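Local coordinates for protein predicted component of a thermophile-specific DNA repair system, contains a RAMP domain (Methanopyrus kandleri, PDB 4N0L) that binds CRISPR RNA as the Csm3 subunit of a type III-A CRISPR system and may act as an endonuclease, at residues V117-G122 and E169-F174; H86-V91 and G113-C118. All blocks are in the same frame, centred on the assembly; numbering follows the deposited sequence.

Interaction 1 and interaction 2 sit at successive points along one short helix, 116-121, with centres about 10 Å apart. Interaction 2 fixes the start of that helix to loop 86-91 through a zinc ion; interaction 1 joins its last turn to the edge of the antiparallel sheet at 172-174. Val117 and Cys118 belong to both, and Cys118 SG binds the zinc at 2.3 Å. The two contacts also touch directly: Arg119 NH1 of interaction 1 lies 2.8 Å from Thr114 OG1 of interaction 2, a weak hydrogen bond, and Arg119 CB packs 3.6 Å from Val91 O. The metal site is thereby coupled to the RRM-like sheet through one helix.

Interaction 1 (V117-G122 and E169-F174); sequences VCRIFG and EARVAF. With ZN (zinc ion), chain C.
The end of helix 116-121 meets the segment leading into strand 172-174, with Gly122 and Ala170 approaching to 3.7 Å between their CA atoms. Ile120 O accepts two backbone bonds: one from Val172 N at 3.3 Å, lying in the carbonyl plane with an N-H...O angle of 145°, and a shorter but more bent, weak one from Arg171 N. Ala170 CB rests against this carbonyl and the backbone carbon of Phe121. Gly122, with positive phi (83°), leaves the helix here and lets the chain turn away close beside Ala170.

Val172 fills the apolar side of the joint with both branches. CG1 meets Ile120 CG2 at 3.8 Å, while CG2, placed between its own backbone N and carbonyl carbon, reaches Phe121 CD1 at 3.9 Å. Ile120 CG2 also lies over one face of the Phe121 ring, offset toward its rim. Strand 172-174 is an outermost strand of the antiparallel sheet in the RRM-like fold of this RAMP protein, next to strand 223-231, and helix 238-255 receives Ile120 and Phe121 beyond the contact.

On the polar side, Arg171 runs extended past the helix, its CG 3.3 Å from Arg119 O, and Arg119 CG lies over one face of its guanidinium, offset toward the rim. The two guanidinium planes are 30° apart, with Arg119 NE 4.1 Å from Arg171 NH1. Asp241 takes a salt bridge from each arginine, and Glu233 and Glu237 add further ones to Arg171, so that the pair lies against a cluster of carboxylates.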
# COMPACT_ATOMS: atom_id res chain seq x y z
N VAL A 117 -4.77 -6.29 6.69
CA VAL A 117 -4.25 -6.65 5.38
C VAL A 117 -5.31 -6.55 4.29
O VAL A 117 -5.15 -5.82 3.31
CB VAL A 117 -3.67 -8.08 5.37
CG1 VAL A 117 -3.21 -8.46 3.96
CG2 VAL A 117 -2.53 -8.20 6.36
N CYS A 118 -6.40 -7.29 4.48
CA CYS A 118 -7.43 -7.42 3.45
C CYS A 118 -8.32 -6.17 3.34
O CYS A 118 -8.74 -5.81 2.25
CB CYS A 118 -8.28 -8.67 3.72
SG CYS A 118 -7.36 -10.23 3.50
N ARG A 119 -8.62 -5.53 4.47
CA ARG A 119 -9.50 -4.35 4.43
C ARG A 119 -8.82 -3.16 3.75
O ARG A 119 -9.48 -2.31 3.15
CB ARG A 119 -9.95 -3.97 5.85
CG ARG A 119 -8.97 -3.11 6.63
CD ARG A 119 -9.25 -3.12 8.12
NE ARG A 119 -8.37 -2.18 8.83
CZ ARG A 119 -8.05 -2.28 10.11
NH1 ARG A 119 -8.54 -3.27 10.85
NH2 ARG A 119 -7.24 -1.38 10.66
N ILE A 120 -7.49 -3.10 3.84
CA ILE A 120 -6.71 -2.01 3.24
C ILE A 120 -6.30 -2.32 1.80
O ILE A 120 -6.50 -1.51 0.90
CB ILE A 120 -5.44 -1.70 4.06
CG1 ILE A 120 -5.81 -1.12 5.43
CG2 ILE A 120 -4.53 -0.74 3.31
CD1 ILE A 120 -4.64 -1.05 6.39
N PHE A 121 -5.71 -3.50 1.60
CA PHE A 121 -5.14 -3.84 0.31
C PHE A 121 -6.05 -4.75 -0.53
O PHE A 121 -5.65 -5.26 -1.57
CB PHE A 121 -3.77 -4.51 0.51
CG PHE A 121 -2.75 -3.61 1.15
CD1 PHE A 121 -2.04 -2.68 0.39
CD2 PHE A 121 -2.48 -3.69 2.50
CE1 PHE A 121 -1.10 -1.85 0.98
CE2 PHE A 121 -1.54 -2.86 3.10
CZ PHE A 121 -0.85 -1.95 2.33
N GLY A 122 -7.28 -4.95 -0.05
CA GLY A 122 -8.26 -5.71 -0.81
C GLY A 122 -8.11 -7.20 -0.64
O GLY A 122 -7.09 -7.68 -0.13
N GLU A 169 -12.98 -4.49 -2.22
CA GLU A 169 -12.14 -3.55 -2.93
C GLU A 169 -11.17 -2.87 -1.97
O GLU A 169 -11.56 -2.46 -0.88
CB GLU A 169 -13.00 -2.50 -3.65
CG GLU A 169 -12.21 -1.52 -4.51
CD GLU A 169 -11.47 -2.20 -5.65
OE1 GLU A 169 -11.95 -3.25 -6.13
OE2 GLU A 169 -10.41 -1.69 -6.06
N ALA A 170 -9.91 -2.79 -2.38
CA ALA A 170 -8.87 -2.14 -1.59
C ALA A 170 -9.23 -0.71 -1.23
O ALA A 170 -9.79 0.02 -2.05
CB ALA A 170 -7.54 -2.16 -2.34
N ARG A 171 -8.92 -0.31 -0.00
CA ARG A 171 -9.11 1.07 0.44
C ARG A 171 -8.02 1.99 -0.11
O ARG A 171 -8.19 3.21 -0.12
CB ARG A 171 -9.14 1.15 1.97
CG ARG A 171 -10.48 0.79 2.57
CD ARG A 171 -10.44 0.75 4.08
NE ARG A 171 -11.64 0.13 4.63
CZ ARG A 171 -11.84 -0.10 5.92
NH1 ARG A 171 -10.92 0.24 6.81
NH2 ARG A 171 -12.97 -0.66 6.33
N VAL A 172 -6.91 1.42 -0.55
CA VAL A 172 -5.81 2.22 -1.08
C VAL A 172 -5.59 2.00 -2.57
O VAL A 172 -5.74 0.89 -3.09
CB VAL A 172 -4.48 1.94 -0.34
CG1 VAL A 172 -4.57 2.38 1.11
CG2 VAL A 172 -4.09 0.47 -0.45
N ALA A 173 -5.26 3.09 -3.26
CA ALA A 173 -4.90 3.02 -4.67
C ALA A 173 -3.64 3.84 -4.92
O ALA A 173 -3.54 4.99 -4.48
CB ALA A 173 -6.04 3.52 -5.54
N PHE A 174 -2.68 3.24 -5.62
CA PHE A 174 -1.43 3.91 -5.94
C PHE A 174 -1.46 4.43 -7.36
O PHE A 174 -1.77 3.69 -8.29
CB PHE A 174 -0.24 2.97 -5.75
CG PHE A 174 0.08 2.65 -4.32
CD1 PHE A 174 1.21 3.17 -3.71
CD2 PHE A 174 -0.75 1.82 -3.57
CE1 PHE A 174 1.51 2.88 -2.40
CE2 PHE A 174 -0.45 1.53 -2.25
CZ PHE A 174 0.68 2.06 -1.67
ZN ZN C . -7.19 -10.93 5.72

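Interaction 2 (H86-V91 and G113-C118); sequences HECGFV and GTCPVC. With ZN (zinc ion), chain C.
Cys118 SG is gripped from two directions: it binds the zinc ion at 2.3 Å and accepts a hydrogen bond from Cys88 N at 3.1 Å, nearly straight at 163°. Such an N-H...S bond would be expected to draw off some of the negative charge of the metal-bound sulfur. Three more ligands complete the site, His86 NE2 at 2.0 Å, Cys88 SG and Cys115 SG, with each segment supplying two of the four.

His86 extends with CG roughly opposite its backbone N (chi1 157°), which carries the imidazole toward the metal. Cys115 SG and Cys118 SG both lie obliquely to this ring, and Val117 CG1 touches CD2 of the ring. The other imidazole nitrogen, His86 ND1, is hydrogen-bonded to Phe77 O, so the ring's rotation is fixed from both ends; Phe77 stacks on it and Trp109 meets it edge-to-face. Cys88 SG also packs against Cys115 CB at 3.5 Å.

Farther along, Phe90 O receives Cys115 N at 2.7 Å, with a C=O...N angle of 174°. The bond from Cys115 N fixes the residue at the N-cap of helix 116-121. Phe90 is the centre of an inverse gamma turn, and its carbonyl also takes a CA-H...O contact from Thr114 CA. Val91 CG1 packs against Cys118 CB at 3.8 Å.

Cys115 and Cys118, a CxxC pair running into the first turn of a helix, join the loop pair His86 and Cys88 in a tetrahedral zinc site of three cysteines and one histidine, a CxxC metal-binding motif.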
# COMPACT_ATOMS: atom_id res chain seq x y z
N HIS A 86 -2.18 -13.80 1.53
CA HIS A 86 -3.24 -13.99 2.51
C HIS A 86 -4.49 -13.27 2.05
O HIS A 86 -4.44 -12.07 1.74
CB HIS A 86 -2.83 -13.50 3.90
CG HIS A 86 -3.99 -13.17 4.79
ND1 HIS A 86 -4.49 -14.06 5.72
CD2 HIS A 86 -4.74 -12.05 4.91
CE1 HIS A 86 -5.50 -13.51 6.36
NE2 HIS A 86 -5.67 -12.28 5.89
N GLU A 87 -5.60 -13.99 1.97
CA GLU A 87 -6.88 -13.37 1.66
C GLU A 87 -7.98 -13.93 2.55
O GLU A 87 -8.20 -15.14 2.59
CB GLU A 87 -7.23 -13.58 0.18
CG GLU A 87 -6.36 -12.79 -0.78
CD GLU A 87 -6.66 -13.11 -2.23
OE1 GLU A 87 -6.36 -14.24 -2.66
OE2 GLU A 87 -7.19 -12.22 -2.93
N CYS A 88 -8.67 -13.04 3.26
CA CYS A 88 -9.81 -13.45 4.08
C CYS A 88 -10.96 -12.49 3.85
O CYS A 88 -10.80 -11.44 3.22
CB CYS A 88 -9.43 -13.49 5.56
SG CYS A 88 -9.33 -11.87 6.36
N GLY A 89 -12.14 -12.83 4.38
CA GLY A 89 -13.31 -12.01 4.18
C GLY A 89 -13.66 -11.18 5.40
O GLY A 89 -14.67 -10.47 5.40
N PHE A 90 -12.83 -11.24 6.43
CA PHE A 90 -13.04 -10.45 7.63
C PHE A 90 -12.66 -8.99 7.37
O PHE A 90 -11.73 -8.47 7.98
CB PHE A 90 -12.23 -11.00 8.80
CG PHE A 90 -12.67 -12.37 9.25
CD1 PHE A 90 -13.74 -12.52 10.12
CD2 PHE A 90 -12.01 -13.50 8.81
CE1 PHE A 90 -14.14 -13.78 10.54
CE2 PHE A 90 -12.40 -14.77 9.23
CZ PHE A 90 -13.47 -14.90 10.09
N VAL A 91 -13.39 -8.34 6.46
CA VAL A 91 -12.99 -7.03 5.96
C VAL A 91 -13.84 -5.89 6.53
O VAL A 91 -13.47 -4.72 6.41
CB VAL A 91 -13.07 -6.99 4.43
CG1 VAL A 91 -12.00 -7.88 3.82
CG2 VAL A 91 -14.45 -7.42 3.96
N GLY A 113 -11.95 -7.13 15.25
CA GLY A 113 -12.89 -7.85 14.42
C GLY A 113 -12.62 -7.85 12.92
O GLY A 113 -13.32 -8.54 12.17
N THR A 114 -11.62 -7.10 12.48
CA THR A 114 -11.34 -7.02 11.05
C THR A 114 -9.86 -7.24 10.72
O THR A 114 -9.00 -7.11 11.58
CB THR A 114 -11.76 -5.65 10.46
OG1 THR A 114 -11.04 -4.60 11.12
CG2 THR A 114 -13.26 -5.44 10.63
N CYS A 115 -9.60 -7.57 9.46
CA CYS A 115 -8.25 -7.84 8.99
C CYS A 115 -7.65 -6.61 8.31
O CYS A 115 -8.16 -6.17 7.28
CB CYS A 115 -8.24 -9.03 8.03
SG CYS A 115 -6.59 -9.57 7.50
N PRO A 116 -6.58 -6.06 8.89
CA PRO A 116 -5.88 -4.89 8.34
C PRO A 116 -5.36 -5.13 6.92
O PRO A 116 -5.49 -4.25 6.07
CB PRO A 116 -4.72 -4.68 9.31
CG PRO A 116 -5.16 -5.32 10.57
CD PRO A 116 -5.98 -6.51 10.16
N VAL A 117 -4.77 -6.29 6.69
CA VAL A 117 -4.25 -6.65 5.38
C VAL A 117 -5.31 -6.55 4.29
O VAL A 117 -5.15 -5.82 3.31
CB VAL A 117 -3.67 -8.08 5.37
CG1 VAL A 117 -3.21 -8.46 3.96
CG2 VAL A 117 -2.53 -8.20 6.36
N CYS A 118 -6.40 -7.29 4.48
CA CYS A 118 -7.43 -7.42 3.45
C CYS A 118 -8.32 -6.17 3.34
O CYS A 118 -8.74 -5.81 2.25
CB CYS A 118 -8.28 -8.67 3.72
SG CYS A 118 -7.36 -10.23 3.50
ZN ZN C . -7.19 -10.93 5.72